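Side-chain contacts in dihydroneopterin triphosphate diphosphatase (PDB 5U7F), which probably hydrolyses dihydroneopterin triphosphate to dihydroneopterin monophosphate and pyrophosphate in folate biosynthesis, and also accepts nucleoside triphosphates, with a preference for dATP: residues Leu27-Arg30 / Asp34-Gln37; Met54-Glu59 / Phe115-Ala120. One frame throughout, in Å; residues are numbered along the deposited sequence.

Contact 1 closes before contact 2 opens along the chain, and their centres lie about 12 Å apart. Contact 1 joins strands 23-29 and 36-42, a beta hairpin in the mixed sheet; contact 2 brings helix 49-61, the next element after that hairpin, up to the turn that leads into strand 118-125. Strand 118-125 borders 23-29 in the same sheet, so the two contacts touch: Gln-28 pairs through its backbone with Leu-119 and Ala-120. Glu-117, a metal ligand in contact 2, also lies against Arg-29 of contact 1, a probable substrate-binding residue, within a single Nudix domain.

Contact 1. Residues Leu27-Arg30 / Asp34-Gln37; sequences LQRR and DFWQ
Three backbone hydrogen bonds tie residues 27-30 to 34-37. Leu-27 and Gln-37 form an antiparallel hydrogen-bonded pair, with Leu-27 N giving to Gln-37 O at 2.8 Å and Gln-37 N to Leu-27 O. Nearer the turn, Arg-29 N reaches Phe-35 O at 2.9 Å. Between them Gln-28 and Trp-36 are a non-hydrogen-bonded pair.

Two CH-pi contacts follow. Gln-28 CB stands over the six-membered ring of Trp-36, 3.6 Å from its centroid and only 6° off the normal. With CG anti to the backbone N (chi1 -174°), the extended Gln-28 chain runs on over the CE2-CZ2 side of the indole face, its amide tilted modestly from the ring plane, and NE2 bonds to Pro-33 O in the turn. On Phe-35, Arg-29 CD lies over a ring face, 4.0 Å from the centroid, while the guanidinium is turned well out of the ring's plane.

The polar contact joins Arg-29 NH1 to Gln-37 OE1 at 2.8 Å. The oxygen lies in the guanidinium plane, but NH1 lies above the amide plane, 40° out of it; the two flat groups are almost perpendicular. OE1 also takes a bond from His-118 NE2, so two donors grip this buried oxygen; a salt bridge from Arg-29 NE to Asp-31 OD1 further fixes the guanidinium.

This is the turn end of an antiparallel beta hairpin in the Nudix sheet, and it positions Arg-29, a probable substrate-binding residue, beside the metal site.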
# COMPACT_ATOMS: atom_id res chain seq x y z
N LEU A 27 -8.31 -0.64 1.12
CA LEU A 27 -8.60 0.43 2.05
C LEU A 27 -9.06 1.65 1.26
O LEU A 27 -8.48 2.00 0.26
CB LEU A 27 -7.36 0.76 2.88
CG LEU A 27 -6.67 -0.38 3.61
CD1 LEU A 27 -5.29 0.01 4.07
CD2 LEU A 27 -7.50 -0.75 4.80
N GLN A 28 -10.13 2.27 1.74
CA GLN A 28 -10.78 3.42 1.09
C GLN A 28 -10.14 4.74 1.49
O GLN A 28 -10.14 5.10 2.65
CB GLN A 28 -12.26 3.44 1.46
CG GLN A 28 -13.03 4.51 0.71
CD GLN A 28 -14.50 4.49 1.07
OE1 GLN A 28 -14.87 4.13 2.18
NE2 GLN A 28 -15.33 4.88 0.12
N ARG A 29 -9.56 5.49 0.54
CA ARG A 29 -8.87 6.72 0.93
C ARG A 29 -9.80 7.83 1.42
O ARG A 29 -10.98 7.88 1.05
CB ARG A 29 -8.03 7.27 -0.22
CG ARG A 29 -6.83 6.43 -0.53
CD ARG A 29 -5.90 7.17 -1.50
NE ARG A 29 -5.36 8.39 -0.90
CZ ARG A 29 -4.37 8.41 -0.01
NH1 ARG A 29 -3.80 7.28 0.39
NH2 ARG A 29 -3.93 9.57 0.49
N ARG A 30 -9.26 8.68 2.28
CA ARG A 30 -10.03 9.81 2.83
C ARG A 30 -10.03 11.03 1.91
O ARG A 30 -11.02 11.76 1.86
CB ARG A 30 -9.48 10.21 4.19
CG ARG A 30 -9.84 9.27 5.37
CD ARG A 30 -9.62 9.99 6.71
NE ARG A 30 -10.19 11.32 6.54
CZ ARG A 30 -11.44 11.67 6.86
NH1 ARG A 30 -12.25 10.80 7.46
NH2 ARG A 30 -11.85 12.90 6.57
N ASP A 34 -13.10 7.54 -3.72
CA ASP A 34 -13.31 6.57 -4.79
C ASP A 34 -12.08 5.67 -4.99
O ASP A 34 -12.11 4.72 -5.76
CB ASP A 34 -13.63 7.30 -6.09
CG ASP A 34 -14.95 8.06 -6.02
OD1 ASP A 34 -15.93 7.48 -5.48
OD2 ASP A 34 -14.99 9.22 -6.49
N PHE A 35 -11.02 5.99 -4.25
CA PHE A 35 -9.68 5.37 -4.41
C PHE A 35 -9.47 4.34 -3.32
O PHE A 35 -9.16 4.70 -2.19
CB PHE A 35 -8.61 6.47 -4.34
CG PHE A 35 -7.25 6.06 -4.80
CD1 PHE A 35 -6.88 4.73 -4.94
CD2 PHE A 35 -6.32 7.04 -5.10
CE1 PHE A 35 -5.58 4.41 -5.38
CE2 PHE A 35 -5.07 6.72 -5.51
CZ PHE A 35 -4.70 5.40 -5.65
N TRP A 36 -9.68 3.07 -3.65
CA TRP A 36 -9.28 1.96 -2.79
C TRP A 36 -7.86 1.45 -3.13
O TRP A 36 -7.48 1.37 -4.30
CB TRP A 36 -10.24 0.81 -2.90
CG TRP A 36 -11.62 1.18 -2.48
CD1 TRP A 36 -12.47 2.03 -3.12
CD2 TRP A 36 -12.31 0.71 -1.31
NE1 TRP A 36 -13.67 2.11 -2.42
CE2 TRP A 36 -13.59 1.31 -1.31
CE3 TRP A 36 -11.97 -0.15 -0.27
CZ2 TRP A 36 -14.53 1.08 -0.30
CZ3 TRP A 36 -12.92 -0.40 0.73
CH2 TRP A 36 -14.18 0.23 0.70
N GLN A 37 -7.13 1.08 -2.10
CA GLN A 37 -5.70 0.74 -2.26
C GLN A 37 -5.21 -0.18 -1.17
O GLN A 37 -5.84 -0.29 -0.11
CB GLN A 37 -4.87 2.00 -2.23
CG GLN A 37 -5.10 2.83 -1.00
CD GLN A 37 -4.04 3.86 -0.71
OE1 GLN A 37 -4.06 4.52 0.35
NE2 GLN A 37 -3.12 4.06 -1.65

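Contact 2. Residues Met54-Glu59 / Phe115-Ala120; sequences MREVKE and FTEHLA. With CO (cobalt (II) ion), chain E; CO (cobalt (II) ion), chain D; CO (cobalt (II) ion), chain F.
The metal centre of the Nudix fold is built here, where the Nudix-box helix 49-61 faces the turn entering strand 118-125 and Glu-56 and Glu-117 share a cobalt ion. Glu-56 OE1 and Glu-117 OE2 each bind the chain E cobalt at 2.1 Å, their oxygens 4.1 Å apart, with Glu-60 completing the protein ligands. Both carboxylates also bridge outward: Glu-56 OE2 takes the chain D cobalt at 2.1 Å, and Glu-117 OE1 takes the chain F ion, which Thr-40 O also binds. Water 4 joins the E and D cobalts, 1.9 Å from the chain E ion.

The two glutamates reach the metals differently. In Glu-56 the bend at the second torsion (chi2 -75°) sets the carboxylate out from the helix toward the ions, whereas Glu-117 runs extended from the turn.

Away from the ions, Thr-116 OG1 gives a hydrogen bond to the helix carbonyl Glu-59 O; the modelled 2.5 Å is unusually short and its exact length doubtful. Beside the metals, Arg-55 NH1 forms salt bridges with Glu-56 OE2 at 2.8 Å, met from above the carboxylate plane, and more weakly with Glu-59 OE1. Glu-59 OE2 accepts bonds from waters 1 and 2, ligands of the D and E cobalts respectively, making Glu-59 a second-shell residue.

The shared cation probably offsets the repulsion between the two carboxylates, each of which bridges two metals, and Arg-55 would add positive charge on the Glu-56 side. Such a cluster is consistent with the metal-dependent phosphate chemistry of Nudix hydrolases.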
# COMPACT_ATOMS: atom_id res chain seq x y z
N MET A 54 7.27 -1.14 7.17
CA MET A 54 6.87 -1.64 8.48
C MET A 54 6.15 -0.54 9.27
O MET A 54 5.15 -0.81 9.93
CB MET A 54 8.06 -2.16 9.27
CG MET A 54 8.40 -3.61 8.93
SD MET A 54 9.47 -4.36 10.18
CE MET A 54 10.76 -3.11 10.32
N ARG A 55 6.63 0.70 9.15
CA ARG A 55 6.05 1.78 9.92
C ARG A 55 4.64 2.08 9.46
O ARG A 55 3.74 2.21 10.28
CB ARG A 55 6.89 3.04 9.83
CG ARG A 55 6.24 4.23 10.56
CD ARG A 55 6.99 5.49 10.40
NE ARG A 55 7.43 5.69 9.03
CZ ARG A 55 6.67 6.14 8.04
NH1 ARG A 55 5.40 6.49 8.28
NH2 ARG A 55 7.18 6.27 6.83
N GLU A 56 4.44 2.23 8.15
CA GLU A 56 3.13 2.52 7.59
C GLU A 56 2.14 1.38 7.86
O GLU A 56 0.95 1.62 8.04
CB GLU A 56 3.26 2.75 6.09
CG GLU A 56 4.01 4.02 5.75
CD GLU A 56 3.20 5.32 5.98
OE1 GLU A 56 1.97 5.22 6.08
OE2 GLU A 56 3.80 6.43 6.02
N VAL A 57 2.61 0.15 7.90
CA VAL A 57 1.70 -0.96 8.17
C VAL A 57 1.21 -0.85 9.62
O VAL A 57 0.02 -1.05 9.88
CB VAL A 57 2.37 -2.32 7.90
CG1 VAL A 57 1.54 -3.47 8.51
CG2 VAL A 57 2.55 -2.51 6.39
N LYS A 58 2.11 -0.49 10.53
CA LYS A 58 1.72 -0.26 11.93
C LYS A 58 0.73 0.91 12.03
O LYS A 58 -0.33 0.76 12.61
CB LYS A 58 2.95 0.00 12.81
CG LYS A 58 2.85 -0.61 14.21
CD LYS A 58 3.97 -0.13 15.13
CE LYS A 58 3.70 -0.54 16.58
NZ LYS A 58 4.71 0.01 17.55
N GLU A 59 1.09 2.06 11.44
CA GLU A 59 0.25 3.28 11.46
C GLU A 59 -1.13 3.11 10.80
O GLU A 59 -2.13 3.58 11.35
CB GLU A 59 0.97 4.45 10.75
CG GLU A 59 2.21 5.01 11.47
CD GLU A 59 2.92 6.15 10.70
OE1 GLU A 59 3.98 6.64 11.18
OE2 GLU A 59 2.42 6.57 9.63
N PHE A 115 -8.22 0.84 11.35
CA PHE A 115 -7.49 1.72 10.43
C PHE A 115 -7.50 3.16 10.92
O PHE A 115 -8.35 3.53 11.72
CB PHE A 115 -8.11 1.62 9.02
CG PHE A 115 -9.60 1.76 9.01
CD1 PHE A 115 -10.42 0.65 9.10
CD2 PHE A 115 -10.20 3.01 8.91
CE1 PHE A 115 -11.80 0.77 9.10
CE2 PHE A 115 -11.59 3.15 8.92
CZ PHE A 115 -12.39 2.02 9.00
N THR A 116 -6.55 3.96 10.43
CA THR A 116 -6.37 5.34 10.88
C THR A 116 -6.43 6.37 9.73
O THR A 116 -7.01 7.45 9.86
CB THR A 116 -5.03 5.49 11.63
OG1 THR A 116 -3.95 5.14 10.76
CG2 THR A 116 -4.99 4.59 12.84
N GLU A 117 -5.84 6.02 8.59
CA GLU A 117 -5.71 6.92 7.46
C GLU A 117 -6.88 6.84 6.47
O GLU A 117 -6.99 7.65 5.55
CB GLU A 117 -4.36 6.61 6.75
CG GLU A 117 -3.94 7.55 5.61
CD GLU A 117 -2.54 7.22 5.05
OE1 GLU A 117 -2.45 6.77 3.87
OE2 GLU A 117 -1.54 7.41 5.79
N HIS A 118 -7.77 5.86 6.66
CA HIS A 118 -8.77 5.53 5.66
C HIS A 118 -10.21 5.62 6.19
O HIS A 118 -10.41 5.88 7.35
CB HIS A 118 -8.50 4.13 5.13
CG HIS A 118 -7.21 4.02 4.37
ND1 HIS A 118 -5.99 3.87 5.00
CD2 HIS A 118 -6.94 4.11 3.05
CE1 HIS A 118 -5.03 3.83 4.09
NE2 HIS A 118 -5.58 3.96 2.90
N LEU A 119 -11.19 5.38 5.32
CA LEU A 119 -12.61 5.50 5.69
C LEU A 119 -13.26 4.14 6.00
O LEU A 119 -14.27 4.06 6.74
CB LEU A 119 -13.36 6.17 4.55
CG LEU A 119 -13.03 7.63 4.24
CD1 LEU A 119 -13.66 8.07 2.94
CD2 LEU A 119 -13.50 8.55 5.36
N ALA A 120 -12.68 3.07 5.45
CA ALA A 120 -13.29 1.73 5.42
C ALA A 120 -12.26 0.74 4.91
O ALA A 120 -11.28 1.16 4.30
CB ALA A 120 -14.47 1.69 4.51
CO CO E . 0.44 6.58 5.91
CO CO D . 3.29 8.48 5.81
CO CO F . -0.73 5.75 3.07
O HOH W 1 3.68 8.71 7.93
O HOH W 2 0.11 6.35 8.01
O HOH W 3 2.89 10.73 5.76
O HOH W 4 1.45 8.08 6.53
O HOH W 5 5.32 8.82 5.25